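PDB 2R8R: sensor protein from Pseudomonas syringae pv. tomato, which probably transfers a phosphoryl group from ATP to a protein histidine as a membrane-bound kinase, represented here by its N-terminal sensor region with a P-loop NTPase-like fold. Local coordinates for residues 6-19 and 156-169. Numbering follows the deposited sequence.
Sequences RLKVFLGAAPGVGK and AFDLVLIDLPPREL. With SO4 (sulfate ion), chain C.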
ATOM      1  N   ARG A   6       7.375   7.590 -12.973  1.00 16.30           N
ATOM      2  CA  ARG A   6       6.735   6.293 -13.213  1.00 15.57           C
ATOM      3  C   ARG A   6       6.255   5.637 -11.937  1.00 14.65           C
ATOM      4  O   ARG A   6       7.031   5.474 -10.984  1.00 13.11           O
ATOM      5  CB  ARG A   6       7.721   5.368 -13.909  1.00 15.78           C
ATOM      6  CG  ARG A   6       8.021   5.843 -15.321  1.00 18.45           C
ATOM      7  CD  ARG A   6       9.155   5.072 -15.929  1.00 22.83           C
ATOM      8  NE  ARG A   6       9.321   5.443 -17.340  1.00 25.61           N
ATOM      9  CZ  ARG A   6      10.226   4.886 -18.150  1.00 27.51           C
ATOM     10  NH1 ARG A   6      11.033   3.911 -17.700  1.00 27.18           N
ATOM     11  NH2 ARG A   6      10.288   5.281 -19.420  1.00 26.03           N
ATOM     12  N   LEU A   7       4.979   5.237 -11.957  1.00 14.30           N
ATOM     13  CA  LEU A   7       4.343   4.504 -10.866  1.00 14.08           C
ATOM     14  C   LEU A   7       4.381   3.003 -11.102  1.00 13.81           C
ATOM     15  O   LEU A   7       3.919   2.528 -12.143  1.00 13.68           O
ATOM     16  CB  LEU A   7       2.864   4.912 -10.752  1.00 14.40           C
ATOM     17  CG  LEU A   7       2.044   4.443  -9.533  1.00 13.99           C
ATOM     18  CD1 LEU A   7       2.662   4.849  -8.134  1.00  7.61           C
ATOM     19  CD2 LEU A   7       0.590   4.946  -9.717  1.00 13.58           C
ATOM     20  N   LYS A   8       4.879   2.272 -10.100  1.00 13.88           N
ATOM     21  CA  LYS A   8       4.757   0.824  -9.996  1.00 14.21           C
ATOM     22  C   LYS A   8       3.894   0.451  -8.777  1.00 13.60           C
ATOM     23  O   LYS A   8       4.199   0.828  -7.646  1.00 13.88           O
ATOM     24  CB  LYS A   8       6.141   0.172  -9.920  1.00 14.55           C
ATOM     25  CG  LYS A   8       6.113  -1.348  -9.954  1.00 14.98           C
ATOM     26  CD  LYS A   8       7.501  -1.949  -9.889  1.00 17.08           C
ATOM     27  CE  LYS A   8       7.424  -3.504 -10.070  1.00 19.31           C
ATOM     28  NZ  LYS A   8       8.746  -4.294  -9.910  1.00 18.85           N
ATOM     29  N   VAL A   9       2.808  -0.282  -9.029  1.00 13.30           N
ATOM     30  CA  VAL A   9       1.885  -0.723  -7.995  1.00 12.08           C
ATOM     31  C   VAL A   9       2.117  -2.193  -7.736  1.00 12.57           C
ATOM     32  O   VAL A   9       2.054  -2.994  -8.666  1.00 13.32           O
ATOM     33  CB  VAL A   9       0.408  -0.537  -8.428  1.00 12.43           C
ATOM     34  CG1 VAL A   9      -0.631  -0.984  -7.290  1.00  7.17           C
ATOM     35  CG2 VAL A   9       0.180   0.899  -8.922  1.00  9.95           C
ATOM     36  N   PHE A  10       2.400  -2.534  -6.477  1.00 12.28           N
ATOM     37  CA  PHE A  10       2.394  -3.927  -6.002  1.00 12.18           C
ATOM     38  C   PHE A  10       0.998  -4.215  -5.493  1.00 11.87           C
ATOM     39  O   PHE A  10       0.608  -3.712  -4.451  1.00 11.97           O
ATOM     40  CB  PHE A  10       3.434  -4.131  -4.925  1.00 12.46           C
ATOM     41  CG  PHE A  10       4.854  -3.915  -5.407  1.00 13.32           C
ATOM     42  CD1 PHE A  10       5.675  -5.014  -5.758  1.00 12.53           C
ATOM     43  CD2 PHE A  10       5.384  -2.620  -5.531  1.00 14.09           C
ATOM     44  CE1 PHE A  10       7.005  -4.796  -6.202  1.00 12.03           C
ATOM     45  CE2 PHE A  10       6.715  -2.406  -5.978  1.00 12.52           C
ATOM     46  CZ  PHE A  10       7.523  -3.488  -6.289  1.00 12.81           C
ATOM     47  N   LEU A  11       0.246  -4.984  -6.280  1.00 12.46           N
ATOM     48  CA  LEU A  11      -1.149  -5.320  -6.012  1.00 12.78           C
ATOM     49  C   LEU A  11      -1.272  -6.648  -5.276  1.00 13.44           C
ATOM     50  O   LEU A  11      -0.589  -7.616  -5.633  1.00 14.55           O
ATOM     51  CB  LEU A  11      -1.934  -5.422  -7.315  1.00 12.23           C
ATOM     52  CG  LEU A  11      -3.407  -5.893  -7.254  1.00 13.18           C
ATOM     53  CD1 LEU A  11      -4.304  -4.834  -6.538  1.00  9.25           C
ATOM     54  CD2 LEU A  11      -3.916  -6.216  -8.693  1.00 12.37           C
ATOM     55  N   GLY A  12      -2.164  -6.705  -4.281  1.00 14.19           N
ATOM     56  CA  GLY A  12      -2.391  -7.913  -3.506  1.00 14.16           C
ATOM     57  C   GLY A  12      -3.873  -8.104  -3.213  1.00 15.23           C
ATOM     58  O   GLY A  12      -4.640  -7.150  -3.309  1.00 15.48           O
ATOM     59  N   ALA A  13      -4.260  -9.340  -2.833  1.00 15.43           N
ATOM     60  CA  ALA A  13      -5.646  -9.702  -2.480  1.00 15.15           C
ATOM     61  C   ALA A  13      -6.068  -9.236  -1.065  1.00 15.48           C
ATOM     62  O   ALA A  13      -7.244  -9.017  -0.798  1.00 15.34           O
ATOM     63  CB  ALA A  13      -5.827 -11.221  -2.579  1.00 15.46           C
ATOM     64  N   ALA A  14      -5.090  -9.086  -0.168  1.00 15.52           N
ATOM     65  CA  ALA A  14      -5.357  -8.877   1.239  1.00 15.60           C
ATOM     66  C   ALA A  14      -4.080  -8.498   1.946  1.00 15.53           C
ATOM     67  O   ALA A  14      -2.981  -8.690   1.405  1.00 15.96           O
ATOM     68  CB  ALA A  14      -5.964 -10.204   1.920  1.00 15.03           C
ATOM     69  N   PRO A  15      -4.222  -7.975   3.179  1.00 15.08           N
ATOM     70  CA  PRO A  15      -3.133  -7.821   4.108  1.00 14.62           C
ATOM     71  C   PRO A  15      -2.436  -9.175   4.373  1.00 14.11           C
ATOM     72  O   PRO A  15      -3.107 -10.199   4.553  1.00 12.76           O
ATOM     73  CB  PRO A  15      -3.849  -7.310   5.381  1.00 14.95           C
ATOM     74  CG  PRO A  15      -5.041  -6.645   4.910  1.00 14.73           C
ATOM     75  CD  PRO A  15      -5.482  -7.462   3.744  1.00 14.97           C
ATOM     76  N   GLY A  16      -1.109  -9.153   4.376  1.00 13.22           N
ATOM     77  CA  GLY A  16      -0.316 -10.308   4.717  1.00 13.37           C
ATOM     78  C   GLY A  16       0.211 -11.105   3.550  1.00 13.37           C
ATOM     79  O   GLY A  16       0.860 -12.101   3.770  1.00 13.36           O
ATOM     80  N   VAL A  17      -0.050 -10.679   2.314  1.00 13.43           N
ATOM     81  CA  VAL A  17       0.402 -11.430   1.137  1.00 13.08           C
ATOM     82  C   VAL A  17       1.847 -11.140   0.733  1.00 13.03           C
ATOM     83  O   VAL A  17       2.424 -11.880  -0.056  1.00 12.20           O
ATOM     84  CB  VAL A  17      -0.577 -11.276  -0.073  1.00 13.99           C
ATOM     85  CG1 VAL A  17      -1.944 -11.862   0.302  1.00 12.64           C
ATOM     86  CG2 VAL A  17      -0.653  -9.786  -0.588  1.00 10.83           C
ATOM     87  N   GLY A  18       2.450 -10.113   1.332  1.00 13.42           N
ATOM     88  CA  GLY A  18       3.850  -9.760   1.078  1.00 12.95           C
ATOM     89  C   GLY A  18       4.112  -8.589   0.162  1.00 12.39           C
ATOM     90  O   GLY A  18       5.182  -8.461  -0.391  1.00 12.72           O
ATOM     91  N   LYS A  19       3.146  -7.711   0.022  1.00 12.64           N
ATOM     92  CA  LYS A  19       3.275  -6.518  -0.851  1.00 11.97           C
ATOM     93  C   LYS A  19       4.421  -5.602  -0.449  1.00 12.65           C
ATOM     94  O   LYS A  19       5.251  -5.216  -1.290  1.00 12.04           O
ATOM     95  CB  LYS A  19       1.996  -5.688  -0.804  1.00 11.69           C
ATOM     96  CG  LYS A  19       0.736  -6.344  -1.318  1.00 11.09           C
ATOM     97  CD  LYS A  19      -0.464  -5.338  -1.245  1.00 11.91           C
ATOM     98  CE  LYS A  19      -0.896  -4.903   0.189  1.00  9.81           C
ATOM     99  NZ  LYS A  19      -1.265  -6.124   1.026  1.00  9.56           N
ATOM    100  N   ALA A 156      -1.163   3.322 -14.122  1.00 22.18           N
ATOM    101  CA  ALA A 156       0.150   3.014 -13.545  1.00 21.97           C
ATOM    102  C   ALA A 156       1.070   2.507 -14.651  1.00 21.58           C
ATOM    103  O   ALA A 156       0.640   1.760 -15.514  1.00 22.33           O
ATOM    104  CB  ALA A 156       0.027   1.979 -12.444  1.00 21.22           C
ATOM    105  N   PHE A 157       2.316   2.947 -14.652  1.00 21.14           N
ATOM    106  CA  PHE A 157       3.282   2.469 -15.610  1.00 21.51           C
ATOM    107  C   PHE A 157       3.455   0.940 -15.533  1.00 21.23           C
ATOM    108  O   PHE A 157       3.512   0.255 -16.544  1.00 20.95           O
ATOM    109  CB  PHE A 157       4.618   3.135 -15.348  1.00 22.07           C
ATOM    110  CG  PHE A 157       5.583   2.991 -16.464  1.00 23.59           C
ATOM    111  CD1 PHE A 157       5.423   3.724 -17.627  1.00 25.71           C
ATOM    112  CD2 PHE A 157       6.687   2.173 -16.347  1.00 25.66           C
ATOM    113  CE1 PHE A 157       6.340   3.618 -18.667  1.00 25.27           C
ATOM    114  CE2 PHE A 157       7.597   2.064 -17.391  1.00 25.45           C
ATOM    115  CZ  PHE A 157       7.408   2.779 -18.553  1.00 24.21           C
ATOM    116  N   ASP A 158       3.568   0.429 -14.316  1.00 20.67           N
ATOM    117  CA  ASP A 158       3.851  -0.970 -14.063  1.00 20.84           C
ATOM    118  C   ASP A 158       2.912  -1.458 -12.948  1.00 19.36           C
ATOM    119  O   ASP A 158       2.629  -0.740 -12.001  1.00 16.99           O
ATOM    120  CB  ASP A 158       5.313  -1.126 -13.561  1.00 21.83           C
ATOM    121  CG  ASP A 158       6.352  -1.354 -14.669  1.00 25.58           C
ATOM    122  OD1 ASP A 158       6.059  -1.996 -15.737  1.00 28.08           O
ATOM    123  OD2 ASP A 158       7.527  -0.937 -14.406  1.00 30.84           O
ATOM    124  N   LEU A 159       2.446  -2.691 -13.080  1.00 19.09           N
ATOM    125  CA  LEU A 159       1.674  -3.323 -12.046  1.00 19.27           C
ATOM    126  C   LEU A 159       2.214  -4.722 -11.820  1.00 18.59           C
ATOM    127  O   LEU A 159       2.400  -5.483 -12.786  1.00 19.84           O
ATOM    128  CB  LEU A 159       0.181  -3.368 -12.437  1.00 19.74           C
ATOM    129  CG  LEU A 159      -0.760  -3.930 -11.354  1.00 20.15           C
ATOM    130  CD1 LEU A 159      -1.712  -2.854 -10.855  1.00 22.77           C
ATOM    131  CD2 LEU A 159      -1.542  -5.094 -11.890  1.00 22.80           C
ATOM    132  N   VAL A 160       2.483  -5.073 -10.570  1.00 17.13           N
ATOM    133  CA  VAL A 160       2.869  -6.444 -10.245  1.00 17.03           C
ATOM    134  C   VAL A 160       1.917  -7.053  -9.229  1.00 16.37           C
ATOM    135  O   VAL A 160       1.623  -6.438  -8.193  1.00 17.61           O
ATOM    136  CB  VAL A 160       4.389  -6.559  -9.825  1.00 17.85           C
ATOM    137  CG1 VAL A 160       4.717  -5.692  -8.687  1.00 18.09           C
ATOM    138  CG2 VAL A 160       4.770  -7.983  -9.524  1.00 17.06           C
ATOM    139  N   LEU A 161       1.398  -8.245  -9.550  1.00 15.18           N
ATOM    140  CA  LEU A 161       0.603  -9.055  -8.600  1.00 14.16           C
ATOM    141  C   LEU A 161       1.468  -9.839  -7.629  1.00 13.25           C
ATOM    142  O   LEU A 161       2.339 -10.605  -8.039  1.00 13.41           O
ATOM    143  CB  LEU A 161      -0.326 -10.025  -9.366  1.00 14.47           C
ATOM    144  CG  LEU A 161      -1.323 -10.870  -8.559  1.00 14.27           C
ATOM    145  CD1 LEU A 161      -2.270  -9.969  -7.771  1.00 10.63           C
ATOM    146  CD2 LEU A 161      -2.076 -11.874  -9.525  1.00 12.29           C
ATOM    147  N   ILE A 162       1.252  -9.594  -6.333  1.00 12.85           N
ATOM    148  CA  ILE A 162       1.903 -10.321  -5.254  1.00 12.46           C
ATOM    149  C   ILE A 162       0.823 -11.287  -4.756  1.00 13.65           C
ATOM    150  O   ILE A 162      -0.217 -10.881  -4.244  1.00 12.81           O
ATOM    151  CB  ILE A 162       2.425  -9.391  -4.136  1.00 12.86           C
ATOM    152  CG1 ILE A 162       3.335  -8.307  -4.742  1.00 11.60           C
ATOM    153  CG2 ILE A 162       3.081 -10.184  -2.975  1.00 10.98           C
ATOM    154  CD1 ILE A 162       4.574  -8.818  -5.359  1.00 10.68           C
ATOM    155  N   ASP A 163       1.075 -12.573  -4.974  1.00 13.41           N
ATOM    156  CA  ASP A 163       0.080 -13.610  -4.788  1.00 14.11           C
ATOM    157  C   ASP A 163       0.487 -14.495  -3.595  1.00 13.64           C
ATOM    158  O   ASP A 163       1.664 -14.661  -3.302  1.00 15.48           O
ATOM    159  CB  ASP A 163      -0.031 -14.410  -6.089  1.00 13.89           C
ATOM    160  CG  ASP A 163      -1.059 -15.505  -6.039  1.00 13.50           C
ATOM    161  OD1 ASP A 163      -2.196 -15.284  -5.566  1.00 17.45           O
ATOM    162  OD2 ASP A 163      -0.743 -16.588  -6.555  1.00 11.20           O
ATOM    163  N   LEU A 164      -0.500 -15.033  -2.910  1.00 14.39           N
ATOM    164  CA  LEU A 164      -0.293 -15.954  -1.814  1.00 14.71           C
ATOM    165  C   LEU A 164      -1.552 -16.801  -1.680  1.00 14.67           C
ATOM    166  O   LEU A 164      -2.642 -16.256  -1.671  1.00 15.64           O
ATOM    167  CB  LEU A 164       0.005 -15.172  -0.525  1.00 15.06           C
ATOM    168  CG  LEU A 164       0.569 -16.006   0.631  1.00 15.78           C
ATOM    169  CD1 LEU A 164       2.076 -16.335   0.402  1.00 13.54           C
ATOM    170  CD2 LEU A 164       0.311 -15.371   1.968  1.00 13.83           C
ATOM    171  N   PRO A 165      -1.416 -18.145  -1.561  1.00 14.77           N
ATOM    172  CA  PRO A 165      -2.630 -18.967  -1.269  1.00 14.43           C
ATOM    173  C   PRO A 165      -3.403 -18.581   0.007  1.00 14.06           C
ATOM    174  O   PRO A 165      -2.794 -18.330   1.077  1.00 13.38           O
ATOM    175  CB  PRO A 165      -2.054 -20.373  -1.102  1.00 15.27           C
ATOM    176  CG  PRO A 165      -0.732 -20.328  -1.892  1.00 14.15           C
ATOM    177  CD  PRO A 165      -0.199 -18.977  -1.626  1.00 13.73           C
ATOM    178  N   PRO A 166      -4.734 -18.497  -0.093  1.00 14.40           N
ATOM    179  CA  PRO A 166      -5.565 -18.194   1.083  1.00 14.97           C
ATOM    180  C   PRO A 166      -5.275 -19.042   2.330  1.00 15.65           C
ATOM    181  O   PRO A 166      -5.174 -18.508   3.418  1.00 16.56           O
ATOM    182  CB  PRO A 166      -6.991 -18.419   0.554  1.00 14.75           C
ATOM    183  CG  PRO A 166      -6.846 -18.069  -0.927  1.00 14.36           C
ATOM    184  CD  PRO A 166      -5.559 -18.627  -1.318  1.00 14.00           C
ATOM    185  N   ARG A 167      -5.114 -20.334   2.166  1.00 17.41           N
ATOM    186  CA  ARG A 167      -4.827 -21.223   3.287  1.00 19.69           C
ATOM    187  C   ARG A 167      -3.562 -20.804   4.036  1.00 19.86           C
ATOM    188  O   ARG A 167      -3.498 -20.790   5.281  1.00 20.08           O
ATOM    189  CB  ARG A 167      -4.694 -22.661   2.786  1.00 19.88           C
ATOM    190  CG  ARG A 167      -4.915 -23.702   3.850  1.00 24.73           C
ATOM    191  CD  ARG A 167      -3.824 -24.811   3.860  1.00 30.26           C
ATOM    192  NE  ARG A 167      -2.587 -24.253   4.426  1.00 33.33           N
ATOM    193  CZ  ARG A 167      -1.416 -24.135   3.791  1.00 33.66           C
ATOM    194  NH1 ARG A 167      -1.265 -24.581   2.567  1.00 35.06           N
ATOM    195  NH2 ARG A 167      -0.377 -23.568   4.397  1.00 33.60           N
ATOM    196  N   GLU A 168      -2.561 -20.446   3.260  1.00 20.09           N
ATOM    197  CA  GLU A 168      -1.320 -19.965   3.803  1.00 21.13           C
ATOM    198  C   GLU A 168      -1.469 -18.608   4.476  1.00 20.21           C
ATOM    199  O   GLU A 168      -0.886 -18.372   5.520  1.00 21.34           O
ATOM    200  CB  GLU A 168      -0.289 -19.900   2.677  1.00 21.09           C
ATOM    201  CG  GLU A 168       1.070 -19.729   3.204  1.00 23.91           C
ATOM    202  CD  GLU A 168       2.137 -19.706   2.129  1.00 23.61           C
ATOM    203  OE1 GLU A 168       1.976 -20.354   1.057  1.00 26.33           O
ATOM    204  OE2 GLU A 168       3.152 -19.034   2.403  1.00 27.60           O
ATOM    205  N   LEU A 169      -2.241 -17.708   3.881  1.00 19.60           N
ATOM    206  CA  LEU A 169      -2.555 -16.416   4.533  1.00 19.21           C
ATOM    207  C   LEU A 169      -3.281 -16.586   5.898  1.00 18.72           C
ATOM    208  O   LEU A 169      -2.965 -15.896   6.858  1.00 18.50           O
ATOM    209  CB  LEU A 169      -3.376 -15.517   3.592  1.00 19.06           C
ATOM    210  CG  LEU A 169      -3.595 -14.054   3.999  1.00 19.38           C
ATOM    211  CD1 LEU A 169      -2.313 -13.353   4.401  1.00 17.38           C
ATOM    212  CD2 LEU A 169      -4.315 -13.299   2.853  1.00 18.15           C
TER
HETATM  213  S   SO4 C 226       1.449  -7.075   3.056  1.00 19.03           S
HETATM  214  O1  SO4 C 226       0.365  -6.604   3.875  1.00 22.03           O
HETATM  215  O2  SO4 C 226       2.236  -8.106   3.650  1.00 18.73           O
HETATM  216  O3  SO4 C 226       0.729  -7.473   1.842  1.00 16.23           O
HETATM  217  O4  SO4 C 226       2.430  -5.987   2.928  1.00 17.98           O
HETATM  218  O   HOH W   1       3.130   5.967 -14.018  1.00 22.80           O
HETATM  219  O   HOH W   2      -2.638 -11.551  -3.486  1.00 22.39           O
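The extended side chain of Arg-6 lies flat over one face of the Phe-157 ring, guanidinium and ring planes 12° apart, with NE 3.5 Å from CZ of Phe-157 and the CD methylene making a CH-pi contact. From Leu-7 onward the backbones pair as parallel strands through N-H...O hydrogen bonds given alternately by the two chains, the first from Asp-158 N to Leu-7 O. Lys-8 lies beside Asp-158 on one face of the sheet, its CG against Asp-158 CB. Val-9 N bonds to Asp-158 O and Val-9 O accepts from Val-160 N, while on the other face Val-9 CB packs on Leu-159 CD1. Phe-10, on the face of Lys-8 and Val-160, also meets helix 19-32 and takes Ile-162 CD1 at its ring edge, 4.0 Å from CD1 of Phe-10. Leu-11 sets CD2 against Leu-159 CD2; its N bonds to Val-160 O, and Ile-162 N closes the series on Leu-11 O at 2.8 Å. Past Gly-12 the direct backbone pairing ends, and a water bridges Ala-13 N and Ile-162 O. In the loop, Ala-14 CB rests 3.6 Å from Leu-169 CD2. Val-17 CG1, anti to its carbonyl carbon (chi1 -63°), turns toward both Leu-164 CB and Leu-169 CD2, while Ile-162 CG2 sits 3.4 Å from Val-17 O. A sulfate occupies the loop, bound by the amides of Gly-16, Gly-18 and Lys-19 and by Lys-19 NZ, which also bonds weakly to Ala-14 O; Thr-20 N adds another bond. Strand, glycine-rich loop and helix fit a Walker A P-loop, the sulfate probably marking a nucleotide phosphate site. The contact thus divides its chemistry: backbone bonds join edge strand 158-161 to strand 7-12, aliphatic side chains back the loop, and three loop amides with the Lys-19 ammonium group point to the anion.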